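Long-range contacts in aluminum resistance protein (Clostridium novyi, PDB 3I16), which probably acts as a pyridoxal-phosphate-dependent carbon-sulfur lyase of the methionine gamma-lyase family, with a proposed role in aluminum resistance: residues 87-92 with 258-263; 110-115 with 147-152; 119-124 with 178-183; 215-220 with 236-241. All coordinates share one frame; numbering follows the deposited sequence. Where two conformers were deposited one is given.

Interaction 1. Residues 87-92 with 258-263; sequences NTESAL and AGTKDC
S90 and G259 face each other as an antiparallel hydrogen-bonded pair, with A91 and A258 as the next, non-hydrogen-bonded pair. The bridge ties edge strand 90-94 onto strand 255-259 of the seven-stranded sheet in the large domain of this fold type I PLP enzyme. S90 N donates to G259 O over 2.9 Å, and G259 N returns a nearly straight bond to S90 O (171°). The backbone angles at G259 by themselves call for glycine, and T88 lies against it, its CB 3.4 Å from G259 N. The T88 hydroxyl sits between its own backbone N and carbonyl carbon (chi1 58°), which brings OG1 within 2.8 Å of S90 O. That oxygen is thus gripped twice, by T88 OG1 and G259 N from opposite faces of its carbonyl plane. On the face carrying A91 and A258 the methyls meet at 4.3 Å between CB atoms, and A83 and F86 of helix 73-86 add to the packing.

Beyond the strand, T260 is the N-cap of helix 261-271, its OG1 accepting from C263 N. E89 reaches across K261 at about a right angle, and S90 OG rests beside CA and CB of that lysine. E89 OE1 takes K261 N at 2.9 Å, nearly straight but from above the carboxylate plane, while a water joins the same OE1 to D262 N.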
loop_
_atom_site.group_PDB
_atom_site.type_symbol
_atom_site.label_atom_id
_atom_site.label_comp_id
_atom_site.label_asym_id
_atom_site.label_seq_id
_atom_site.Cartn_x
_atom_site.Cartn_y
_atom_site.Cartn_z
ATOM N N ASN B 87 20.531 22.836 -1.706
ATOM C CA ASN B 87 21.946 23.114 -1.901
ATOM C C ASN B 87 22.781 22.717 -0.693
ATOM O O ASN B 87 23.596 23.497 -0.206
ATOM C CB ASN B 87 22.174 24.586 -2.283
ATOM C CG ASN B 87 21.440 24.971 -3.557
ATOM O OD1 ASN B 87 21.638 24.337 -4.594
ATOM N ND2 ASN B 87 20.594 26.017 -3.491
ATOM N N THR B 88 22.565 21.501 -0.198
ATOM C CA THR B 88 23.343 20.996 0.937
ATOM C C THR B 88 24.152 19.793 0.475
ATOM O O THR B 88 23.933 19.266 -0.607
ATOM C CB THR B 88 22.438 20.536 2.066
ATOM O OG1 THR B 88 21.557 19.520 1.565
ATOM C CG2 THR B 88 21.633 21.717 2.634
ATOM N N GLU B 89 25.083 19.359 1.313
ATOM C CA GLU B 89 25.862 18.176 1.040
ATOM C C GLU B 89 24.981 16.928 1.093
ATOM O O GLU B 89 25.111 16.045 0.263
ATOM C CB GLU B 89 26.961 17.998 2.089
ATOM C CG GLU B 89 28.063 19.034 2.049
ATOM C CD GLU B 89 29.062 18.904 3.212
ATOM O OE1 GLU B 89 29.048 17.885 3.953
ATOM O OE2 GLU B 89 29.873 19.841 3.373
ATOM N N SER B 90 24.098 16.861 2.081
ATOM C CA SER B 90 23.284 15.682 2.318
ATOM C C SER B 90 21.864 16.025 2.770
ATOM O O SER B 90 21.550 17.174 3.081
ATOM C CB SER B 90 23.917 14.834 3.429
ATOM O OG SER B 90 25.261 14.489 3.166
ATOM N N ALA B 91 21.027 14.999 2.840
ATOM C CA ALA B 91 19.659 15.132 3.324
ATOM C C ALA B 91 19.206 13.781 3.869
ATOM O O ALA B 91 19.765 12.751 3.511
ATOM C CB ALA B 91 18.736 15.617 2.216
ATOM N N LEU B 92 18.214 13.810 4.751
ATOM C CA LEU B 92 17.653 12.603 5.336
ATOM C C LEU B 92 16.140 12.783 5.283
ATOM O O LEU B 92 15.581 13.576 6.048
ATOM C CB LEU B 92 18.133 12.432 6.773
ATOM C CG LEU B 92 17.665 11.218 7.578
ATOM C CD1 LEU B 92 18.087 9.927 6.873
ATOM C CD2 LEU B 92 18.193 11.264 9.013
ATOM N N ALA B 258 18.161 18.578 5.993
ATOM C CA ALA B 258 19.091 18.820 4.909
ATOM C C ALA B 258 20.249 19.584 5.523
ATOM O O ALA B 258 20.042 20.438 6.414
ATOM C CB ALA B 258 18.419 19.616 3.794
ATOM N N GLY B 259 21.470 19.277 5.090
ATOM C CA GLY B 259 22.614 19.949 5.659
ATOM C C GLY B 259 23.934 19.268 5.396
ATOM O O GLY B 259 24.060 18.497 4.465
ATOM N N THR B 260 24.913 19.555 6.232
ATOM C CA THR B 260 26.221 18.951 6.082
ATOM C C THR B 260 26.137 17.453 6.295
ATOM O O THR B 260 25.284 16.958 7.048
ATOM C CB THR B 260 27.268 19.553 7.033
ATOM O OG1 THR B 260 26.980 19.207 8.392
ATOM C CG2 THR B 260 27.321 21.054 6.870
ATOM N N LYS B 261 27.010 16.723 5.605
ATOM C CA LYS B 261 27.041 15.275 5.722
ATOM C C LYS B 261 27.238 14.837 7.166
ATOM O O LYS B 261 26.578 13.896 7.635
ATOM C CB LYS B 261 28.131 14.697 4.822
ATOM C CG LYS B 261 28.147 13.170 4.743
ATOM C CD LYS B 261 29.075 12.699 3.622
ATOM C CE LYS B 261 29.195 11.193 3.560
ATOM N NZ LYS B 261 29.944 10.730 2.352
ATOM N N ASP B 262 28.132 15.508 7.884
ATOM C CA ASP B 262 28.375 15.163 9.289
ATOM C C ASP B 262 27.103 15.372 10.150
ATOM O O ASP B 262 26.753 14.509 10.935
ATOM C CB ASP B 262 29.528 15.984 9.860
ATOM C CG ASP B 262 29.967 15.489 11.207
ATOM O OD1 ASP B 262 30.363 14.304 11.295
ATOM O OD2 ASP B 262 29.934 16.280 12.172
ATOM N N CYS B 263 26.420 16.506 10.005
ATOM C CA CYS B 263 25.176 16.749 10.773
ATOM C C CYS B 263 24.050 15.781 10.405
ATOM O O CYS B 263 23.281 15.377 11.270
ATOM C CB CYS B 263 24.659 18.172 10.586
ATOM S SG CYS B 263 25.725 19.460 11.292
HETATM O O HOH W 1 30.155 17.324 6.409
#

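Interaction 2. Residues 110-115 with 147-152; sequences GNLRPG and FGINYK
G148 O receives the one hydrogen bond that crosses this contact, from G115 N at 2.9 Å; the N-H points almost straight at it (175°) but comes from above the carbonyl plane. Two turns are thereby pinned together, one following helix 100-111 and the other leading into strand 150-153. Beside the bond the P114 ring lies along the 147-148 backbone, its CG 3.3 Å from F147 O. Both glycines have positive phi, and at G115 the backbone angles themselves call for glycine.

The apolar half is L112 against I149, whose side chains cross obliquely. CG1 of I149 stands beside its own backbone N (chi1 -59°), and the branch ends with CD1 3.6 Å from L112 CB. CG2 touches L112 CD1 at 3.7 Å, so both branches of the isoleucine touch the leucine, and CG1 also brushes R113 O. R113 turns the other way: its NH1 donates to G110 O and L112 O, and NH2 reaches N140 O of the second subunit.

L144 packs on both L112 and I149, and L112 continues inward onto M118 of strand 117-120 and L179 of strand 177-183, while N150 and K152 add strand 150-153 to strand 117-120 as the outermost strand on this side of the sheet.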
loop_
_atom_site.group_PDB
_atom_site.type_symbol
_atom_site.label_atom_id
_atom_site.label_comp_id
_atom_site.label_asym_id
_atom_site.label_seq_id
_atom_site.Cartn_x
_atom_site.Cartn_y
_atom_site.Cartn_z
ATOM N N GLY B 110 21.071 14.154 17.954
ATOM C CA GLY B 110 22.089 13.658 17.040
ATOM C C GLY B 110 23.367 14.482 17.087
ATOM O O GLY B 110 24.476 13.921 17.050
ATOM N N ASN B 111 23.215 15.800 17.222
ATOM C CA ASN B 111 24.362 16.704 17.179
ATOM C C ASN B 111 24.910 17.263 18.495
ATOM O O ASN B 111 25.907 17.989 18.459
ATOM C CB ASN B 111 24.089 17.836 16.168
ATOM C CG ASN B 111 24.088 17.330 14.732
ATOM O OD1 ASN B 111 25.138 17.303 14.083
ATOM N ND2 ASN B 111 22.928 16.858 14.253
ATOM N N LEU B 112 24.315 16.897 19.637
ATOM C CA LEU B 112 24.765 17.396 20.947
ATOM C C LEU B 112 25.217 16.229 21.828
ATOM O O LEU B 112 24.704 15.123 21.708
ATOM C CB LEU B 112 23.651 18.197 21.639
ATOM C CG LEU B 112 23.307 19.561 21.032
ATOM C CD1 LEU B 112 21.901 19.969 21.467
ATOM C CD2 LEU B 112 24.368 20.654 21.396
ATOM N N ARG B 113 26.215 16.494 22.668
ATOM C CA ARG B 113 26.804 15.507 23.571
ATOM C C ARG B 113 26.912 16.089 24.969
ATOM O O ARG B 113 26.889 17.324 25.140
ATOM C CB ARG B 113 28.193 15.101 23.070
ATOM C CG ARG B 113 28.209 14.503 21.661
ATOM C CD ARG B 113 27.631 13.062 21.669
ATOM N NE ARG B 113 27.670 12.518 20.323
ATOM C CZ ARG B 113 26.707 12.594 19.409
ATOM N NH1 ARG B 113 25.515 13.154 19.668
ATOM N NH2 ARG B 113 26.937 12.064 18.210
ATOM N N PRO B 114 27.041 15.219 25.986
ATOM C CA PRO B 114 27.125 15.764 27.336
ATOM C C PRO B 114 28.166 16.877 27.464
ATOM O O PRO B 114 29.254 16.781 26.903
ATOM C CB PRO B 114 27.485 14.553 28.188
ATOM C CG PRO B 114 26.926 13.383 27.430
ATOM C CD PRO B 114 27.046 13.746 25.980
ATOM N N GLY B 115 27.807 17.940 28.165
ATOM C CA GLY B 115 28.691 19.082 28.316
ATOM C C GLY B 115 28.408 20.194 27.329
ATOM O O GLY B 115 28.660 21.369 27.621
ATOM N N PHE B 147 20.474 14.077 29.635
ATOM C CA PHE B 147 21.690 13.528 29.048
ATOM C C PHE B 147 22.899 14.494 29.153
ATOM O O PHE B 147 23.897 14.343 28.438
ATOM C CB PHE B 147 21.411 13.036 27.621
ATOM C CG PHE B 147 20.750 11.689 27.598
ATOM C CD1 PHE B 147 21.515 10.523 27.653
ATOM C CD2 PHE B 147 19.388 11.582 27.638
ATOM C CE1 PHE B 147 20.916 9.280 27.687
ATOM C CE2 PHE B 147 18.777 10.347 27.657
ATOM C CZ PHE B 147 19.543 9.187 27.686
ATOM N N GLY B 148 22.799 15.467 30.060
ATOM C CA GLY B 148 23.878 16.404 30.335
ATOM C C GLY B 148 24.086 17.503 29.330
ATOM O O GLY B 148 25.159 18.112 29.322
ATOM N N ILE B 149 23.077 17.762 28.493
ATOM C CA ILE B 149 23.140 18.793 27.455
ATOM C C ILE B 149 22.356 20.005 27.962
ATOM O O ILE B 149 21.167 19.885 28.295
ATOM C CB ILE B 149 22.577 18.287 26.130
ATOM C CG1 ILE B 149 23.371 17.059 25.655
ATOM C CG2 ILE B 149 22.623 19.374 25.088
ATOM C CD1 ILE B 149 22.711 16.300 24.582
ATOM N N ASN B 150 23.028 21.164 28.019
ATOM C CA ASN B 150 22.451 22.366 28.597
ATOM C C ASN B 150 21.734 23.215 27.562
ATOM O O ASN B 150 21.972 23.090 26.356
ATOM C CB ASN B 150 23.551 23.178 29.249
ATOM C CG ASN B 150 24.370 22.358 30.218
ATOM O OD1 ASN B 150 23.845 21.846 31.213
ATOM N ND2 ASN B 150 25.654 22.211 29.927
ATOM N N TYR B 151 20.852 24.069 28.058
ATOM C CA TYR B 151 20.041 24.960 27.237
ATOM C C TYR B 151 20.141 26.401 27.723
ATOM O O TYR B 151 20.038 26.660 28.926
ATOM C CB TYR B 151 18.569 24.537 27.342
ATOM C CG TYR B 151 17.616 25.499 26.680
ATOM C CD1 TYR B 151 17.383 25.437 25.313
ATOM C CD2 TYR B 151 16.946 26.478 27.423
ATOM C CE1 TYR B 151 16.535 26.326 24.685
ATOM C CE2 TYR B 151 16.066 27.368 26.807
ATOM C CZ TYR B 151 15.873 27.293 25.438
ATOM O OH TYR B 151 15.024 28.152 24.805
ATOM N N LYS B 152 20.365 27.314 26.781
ATOM C CA LYS B 152 20.308 28.738 27.033
ATOM C C LYS B 152 19.421 29.349 25.969
ATOM O O LYS B 152 19.201 28.775 24.886
ATOM C CB LYS B 152 21.676 29.395 27.052
ATOM C CG LYS B 152 22.413 29.233 28.360
ATOM C CD LYS B 152 23.754 29.951 28.347
ATOM C CE LYS B 152 24.476 29.749 29.661
ATOM N NZ LYS B 152 25.845 30.273 29.607
#

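Interaction 3. Residues 119-124 with 178-183; sequences LSVCGE and TLVHIQ. With PLP (pyridoxal-5'-phosphate), chain J.
L119 and S120 pair in parallel with V180 and H181, joining the end of strand 117-120 to the middle of strand 177-183 in the central sheet of the PLP-binding domain. Three backbone bonds hold the register: L119 N to L179 O, H181 N to L119 O, and V121 N to H181 O, the last at 3.1 Å. Past V121 the two backbones part, and a water takes over, accepting from C122 N and Q183 N while donating to H181 O.

One polar side-chain bond crosses the contact. S120 OG meets H181 ND1 at 2.9 Å, approaching the imidazole at its edge and close to the ring plane. CG of H181 is anti to its backbone N (chi1 160°), and chi2 of -103° turns ND1 to the serine. Y151 and P125 also touch S120.

On the opposite face the packing is aliphatic. V121 straddles two residues: CG1 lies 3.5 Å from V180 CG1, the two valines crossing at about a right angle, and CG2 lies 3.7 Å from I182 CG1. I202 and V206 of helix 196-209 and L171 of helix 164-173 close over this layer. Farther along, C122 SG rests over the Q183 backbone, 3.6 Å from Q183 N.

Q183 extends to the cofactor, where its amide carbon CD lies 3.7 Å from the methyl C2A of PLP. The amide itself is held by other groups, OE1 by Y126 N and NE2 by S185 O and a water. The cofactor methyl is therefore met by van der Waals contact with an amide whose rotation is fixed by its polar partners.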
loop_
_atom_site.group_PDB
_atom_site.type_symbol
_atom_site.label_atom_id
_atom_site.label_comp_id
_atom_site.label_asym_id
_atom_site.label_seq_id
_atom_site.Cartn_x
_atom_site.Cartn_y
_atom_site.Cartn_z
ATOM N N LEU B 119 21.834 26.946 22.219
ATOM C CA LEU B 119 21.322 28.291 22.407
ATOM C C LEU B 119 20.205 28.615 21.413
ATOM O O LEU B 119 20.447 28.708 20.212
ATOM C CB LEU B 119 22.453 29.324 22.238
ATOM C CG LEU B 119 22.062 30.798 22.394
ATOM C CD1 LEU B 119 21.572 31.127 23.830
ATOM C CD2 LEU B 119 23.229 31.730 21.980
ATOM N N SER B 120 18.994 28.790 21.926
ATOM C CA SER B 120 17.857 29.198 21.104
ATOM C C SER B 120 17.855 30.702 21.044
ATOM O O SER B 120 17.811 31.364 22.078
ATOM C CB SER B 120 16.545 28.686 21.685
ATOM O OG SER B 120 16.500 27.303 21.469
ATOM N N VAL B 121 17.882 31.240 19.829
ATOM C CA VAL B 121 18.013 32.682 19.616
ATOM C C VAL B 121 16.723 33.412 19.217
ATOM O O VAL B 121 16.724 34.648 19.091
ATOM C CB VAL B 121 19.181 32.973 18.630
ATOM C CG1 VAL B 121 20.492 32.443 19.233
ATOM C CG2 VAL B 121 18.926 32.364 17.253
ATOM N N CYS B 122 15.624 32.673 19.067
ATOM C CA CYS B 122 14.318 33.273 18.741
ATOM C C CYS B 122 13.363 33.205 19.916
ATOM O O CYS B 122 12.149 33.066 19.739
ATOM C CB CYS B 122 13.702 32.591 17.518
ATOM S SG CYS B 122 14.810 32.753 16.074
ATOM N N GLY B 123 13.902 33.329 21.119
ATOM C CA GLY B 123 13.096 33.205 22.304
ATOM C C GLY B 123 12.782 31.737 22.570
ATOM O O GLY B 123 13.424 30.822 22.012
ATOM N N GLU B 124 11.762 31.507 23.385
ATOM C CA GLU B 124 11.366 30.156 23.770
ATOM C C GLU B 124 10.908 29.376 22.539
ATOM O O GLU B 124 10.104 29.899 21.752
ATOM C CB GLU B 124 10.255 30.177 24.843
ATOM C CG GLU B 124 8.857 30.658 24.401
ATOM C CD GLU B 124 7.826 30.563 25.522
ATOM O OE1 GLU B 124 8.170 30.080 26.617
ATOM O OE2 GLU B 124 6.663 30.962 25.305
ATOM N N THR B 178 27.768 24.878 21.464
ATOM C CA THR B 178 28.201 24.290 20.202
ATOM C C THR B 178 27.138 24.263 19.123
ATOM O O THR B 178 27.429 23.867 17.985
ATOM C CB THR B 178 28.684 22.847 20.412
ATOM O OG1 THR B 178 27.606 22.045 20.912
ATOM C CG2 THR B 178 29.894 22.804 21.390
ATOM N N LEU B 179 25.917 24.661 19.471
ATOM C CA LEU B 179 24.811 24.673 18.527
ATOM C C LEU B 179 23.880 25.829 18.801
ATOM O O LEU B 179 23.575 26.097 19.957
ATOM C CB LEU B 179 24.050 23.354 18.602
ATOM C CG LEU B 179 22.846 23.144 17.676
ATOM C CD1 LEU B 179 22.747 21.670 17.296
ATOM C CD2 LEU B 179 21.587 23.657 18.321
ATOM N N VAL B 180 23.462 26.527 17.738
ATOM C CA VAL B 180 22.486 27.615 17.839
ATOM C C VAL B 180 21.243 27.146 17.082
ATOM O O VAL B 180 21.333 26.682 15.935
ATOM C CB VAL B 180 23.029 28.983 17.304
ATOM C CG1 VAL B 180 21.893 30.022 17.061
ATOM C CG2 VAL B 180 24.044 29.576 18.279
ATOM N N HIS B 181 20.103 27.211 17.774
ATOM C CA HIS B 181 18.819 26.840 17.241
ATOM C C HIS B 181 18.027 28.100 16.880
ATOM O O HIS B 181 17.829 28.989 17.713
ATOM C CB HIS B 181 18.065 25.976 18.247
ATOM C CG HIS B 181 16.582 25.937 18.027
ATOM N ND1 HIS B 181 15.702 26.662 18.801
ATOM C CD2 HIS B 181 15.828 25.277 17.120
ATOM C CE1 HIS B 181 14.473 26.458 18.369
ATOM N NE2 HIS B 181 14.523 25.603 17.367
ATOM N N ILE B 182 17.573 28.146 15.635
ATOM C CA ILE B 182 16.824 29.254 15.082
ATOM C C ILE B 182 15.464 28.775 14.563
ATOM O O ILE B 182 15.394 27.926 13.685
ATOM C CB ILE B 182 17.573 29.795 13.855
ATOM C CG1 ILE B 182 18.993 30.253 14.223
ATOM C CG2 ILE B 182 16.801 30.889 13.204
ATOM C CD1 ILE B 182 19.908 30.268 12.987
ATOM N N GLN B 183 14.388 29.327 15.089
ATOM C CA GLN B 183 13.056 28.944 14.636
ATOM C C GLN B 183 12.576 29.938 13.596
ATOM O O GLN B 183 12.469 31.114 13.889
ATOM C CB GLN B 183 12.108 28.928 15.815
ATOM C CG GLN B 183 10.742 28.349 15.497
ATOM C CD GLN B 183 9.928 28.199 16.754
ATOM O OE1 GLN B 183 10.288 27.425 17.661
ATOM N NE2 GLN B 183 8.827 28.950 16.832
HETATM N N1 PLP J . 8.367 23.948 14.720
HETATM C C2 PLP J . 7.440 24.861 14.316
HETATM C C2A PLP J . 7.756 26.323 14.380
HETATM C C3 PLP J . 6.213 24.400 13.841
HETATM O O3 PLP J . 5.282 25.319 13.422
HETATM C C4 PLP J . 5.934 23.026 13.793
HETATM C C5 PLP J . 6.890 22.108 14.215
HETATM C C6 PLP J . 8.104 22.592 14.660
HETATM C C5A PLP J . 6.691 20.605 14.167
HETATM O O4P PLP J . 5.438 20.221 14.627
HETATM P P PLP J . 4.805 18.718 14.502
HETATM O O1P PLP J . 4.881 18.112 13.109
HETATM O O2P PLP J . 3.348 18.960 14.816
HETATM O O3P PLP J . 5.517 17.806 15.490
HETATM O O HOH W 2 15.189 30.039 18.092
HETATM O O HOH W 3 7.392 29.562 19.584
#

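Interaction 4. Residues 215-220 with 236-241; sequences CFVDNC and DLIAGS. With PLP (pyridoxal-5'-phosphate), chain J.
F216 and L237 form the apolar centre, the ring atom CD1 lying 3.7 Å from L237 CG, with the A239 methyl at the ring edge. The strands are parallel neighbours in the central sheet of a fold type I PLP enzyme, their axes approaching to 4.7 Å and inclined by 18°. The F216 ring is carried anti to its backbone N (chi1 175°) and leans toward strand 237-241; L104 and A107 of helix 100-111 also pack on it. On the face of V217 and I238, V217 CB meets I238 CG2 at 3.8 Å.

Around this core runs the backbone pairing: V217 N to L237 O, A239 N to V217 O, and N219 N to A239 O. At the strand entrance D236 pairs twice with C215. Its N donates to C215 O, while its OD2 accepts C215 N on the anti lone pair at 2.7 Å, an almost straight bond (177°); K207 forms a salt bridge to the same oxygen.

N219 lies side by side with I238, but its amide is held by R184, E229 and Y256. At the other end the strand and the turn after it bring D218 and C220 to the cofactor. D218 OD1 accepts from C220 N, an Asx turn, which should limit rotation of the carboxylate, and C220 SG packs 3.6 Å from C5 of the PLP ring. The other carboxylate oxygen, D218 OD2, takes the pyridine N1 of PLP in a very short hydrogen bond of 2.5 Å.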
loop_
_atom_site.group_PDB
_atom_site.type_symbol
_atom_site.label_atom_id
_atom_site.label_comp_id
_atom_site.label_asym_id
_atom_site.label_seq_id
_atom_site.Cartn_x
_atom_site.Cartn_y
_atom_site.Cartn_z
ATOM N N CYS B 215 24.787 25.896 13.112
ATOM C CA CYS B 215 23.602 26.725 12.976
ATOM C C CYS B 215 22.461 25.864 12.437
ATOM O O CYS B 215 22.458 25.476 11.265
ATOM C CB CYS B 215 23.915 27.908 12.091
ATOM S SG CYS B 215 24.932 29.134 13.004
ATOM N N PHE B 216 21.517 25.555 13.327
ATOM C CA PHE B 216 20.369 24.708 13.040
ATOM C C PHE B 216 19.056 25.494 12.917
ATOM O O PHE B 216 18.686 26.234 13.812
ATOM C CB PHE B 216 20.244 23.639 14.142
ATOM C CG PHE B 216 19.025 22.762 14.023
ATOM C CD1 PHE B 216 18.772 22.052 12.852
ATOM C CD2 PHE B 216 18.178 22.577 15.103
ATOM C CE1 PHE B 216 17.657 21.237 12.742
ATOM C CE2 PHE B 216 17.058 21.733 15.015
ATOM C CZ PHE B 216 16.802 21.055 13.834
ATOM N N VAL B 217 18.349 25.315 11.805
ATOM C CA VAL B 217 17.074 26.000 11.603
ATOM C C VAL B 217 15.907 25.039 11.496
ATOM O O VAL B 217 15.935 24.076 10.724
ATOM C CB VAL B 217 17.072 26.865 10.325
ATOM C CG1 VAL B 217 15.724 27.625 10.212
ATOM C CG2 VAL B 217 18.253 27.834 10.330
ATOM N N ASP B 218 14.894 25.321 12.305
ATOM C CA ASP B 218 13.579 24.672 12.260
ATOM C C ASP B 218 12.903 25.401 11.123
ATOM O O ASP B 218 12.497 26.556 11.274
ATOM C CB ASP B 218 12.848 24.939 13.586
ATOM C CG ASP B 218 11.380 24.512 13.580
ATOM O OD1 ASP B 218 10.823 24.134 12.526
ATOM O OD2 ASP B 218 10.794 24.539 14.680
ATOM N N ASN B 219 12.782 24.725 9.994
ATOM C CA ASN B 219 12.282 25.305 8.765
ATOM C C ASN B 219 10.788 25.080 8.508
ATOM O O ASN B 219 10.271 25.518 7.474
ATOM C CB ASN B 219 13.093 24.741 7.574
ATOM C CG ASN B 219 13.117 25.690 6.380
ATOM O OD1 ASN B 219 13.205 26.902 6.566
ATOM N ND2 ASN B 219 13.049 25.151 5.158
ATOM N N CYS B 220 10.103 24.387 9.413
ATOM C CA CYS B 220 8.667 24.128 9.247
ATOM C C CYS B 220 7.869 25.351 8.816
ATOM O O CYS B 220 7.982 26.409 9.442
ATOM C CB CYS B 220 8.061 23.645 10.547
ATOM S SG CYS B 220 8.468 21.956 10.960
ATOM N N ASP B 236 23.783 25.089 8.773
ATOM C CA ASP B 236 24.464 23.807 8.686
ATOM C C ASP B 236 23.467 22.668 8.590
ATOM O O ASP B 236 23.782 21.584 8.095
ATOM C CB ASP B 236 25.340 23.600 9.935
ATOM C CG ASP B 236 26.437 24.648 10.053
ATOM O OD1 ASP B 236 27.386 24.597 9.264
ATOM O OD2 ASP B 236 26.360 25.522 10.932
ATOM N N LEU B 237 22.270 22.901 9.104
ATOM C CA LEU B 237 21.259 21.855 9.168
ATOM C C LEU B 237 19.902 22.502 9.352
ATOM O O LEU B 237 19.771 23.486 10.085
ATOM C CB LEU B 237 21.550 20.925 10.353
ATOM C CG LEU B 237 20.660 19.704 10.620
ATOM C CD1 LEU B 237 20.774 18.667 9.513
ATOM C CD2 LEU B 237 21.019 19.029 11.971
ATOM N N ILE B 238 18.903 21.933 8.681
ATOM C CA ILE B 238 17.529 22.375 8.789
ATOM C C ILE B 238 16.701 21.137 8.913
ATOM O O ILE B 238 17.142 20.066 8.519
ATOM C CB ILE B 238 17.028 23.198 7.564
ATOM C CG1 ILE B 238 17.061 22.380 6.256
ATOM C CG2 ILE B 238 17.837 24.481 7.416
ATOM C CD1 ILE B 238 16.441 23.132 5.076
ATOM N N ALA B 239 15.496 21.285 9.455
ATOM C CA ALA B 239 14.579 20.173 9.597
ATOM C C ALA B 239 13.171 20.645 9.397
ATOM O O ALA B 239 12.873 21.822 9.666
ATOM C CB ALA B 239 14.713 19.527 10.992
ATOM N N GLY B 240 12.314 19.719 8.973
ATOM C CA GLY B 240 10.889 19.976 8.808
ATOM C C GLY B 240 10.024 18.729 8.675
ATOM O O GLY B 240 10.518 17.601 8.626
ATOM N N SER B 241 8.715 18.964 8.608
ATOM C CA SER B 241 7.682 17.918 8.491
ATOM C C SER B 241 7.173 17.741 7.050
ATOM O O SER B 241 6.881 18.719 6.360
ATOM C CB SER B 241 6.492 18.272 9.390
ATOM O OG SER B 241 5.368 17.437 9.121
HETATM N N1 PLP J . 8.367 23.948 14.720
HETATM C C2 PLP J . 7.440 24.861 14.316
HETATM C C2A PLP J . 7.756 26.323 14.380
HETATM C C3 PLP J . 6.213 24.400 13.841
HETATM O O3 PLP J . 5.282 25.319 13.422
HETATM C C4 PLP J . 5.934 23.026 13.793
HETATM C C5 PLP J . 6.890 22.108 14.215
HETATM C C6 PLP J . 8.104 22.592 14.660
HETATM C C5A PLP J . 6.691 20.605 14.167
HETATM O O4P PLP J . 5.438 20.221 14.627
HETATM P P PLP J . 4.805 18.718 14.502
HETATM O O1P PLP J . 4.881 18.112 13.109
HETATM O O2P PLP J . 3.348 18.960 14.816
HETATM O O3P PLP J . 5.517 17.806 15.490
#

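Interactions 1, 3 and 4 join neighbouring strands of one mixed sheet, whereas interaction 2 ties turns beside its far edge strand. Interaction 3 is buried throughout and interaction 4 nearly so, D236 alone being partly exposed; their parallel strands adjoin through V180, I182 and F216, and both end at PLP: a glutamine amide lies on its methyl, an aspartate binds its ring nitrogen. Interactions 1 and 2 are partly buried, away from the cofactor, and mix small apolar patches with polar bonds near the surface. Interaction 1 continues into interaction 4 through A258 O to I238 N. Interaction 2 joins interaction 3 through K152 O to S120 N, and meets the second subunit.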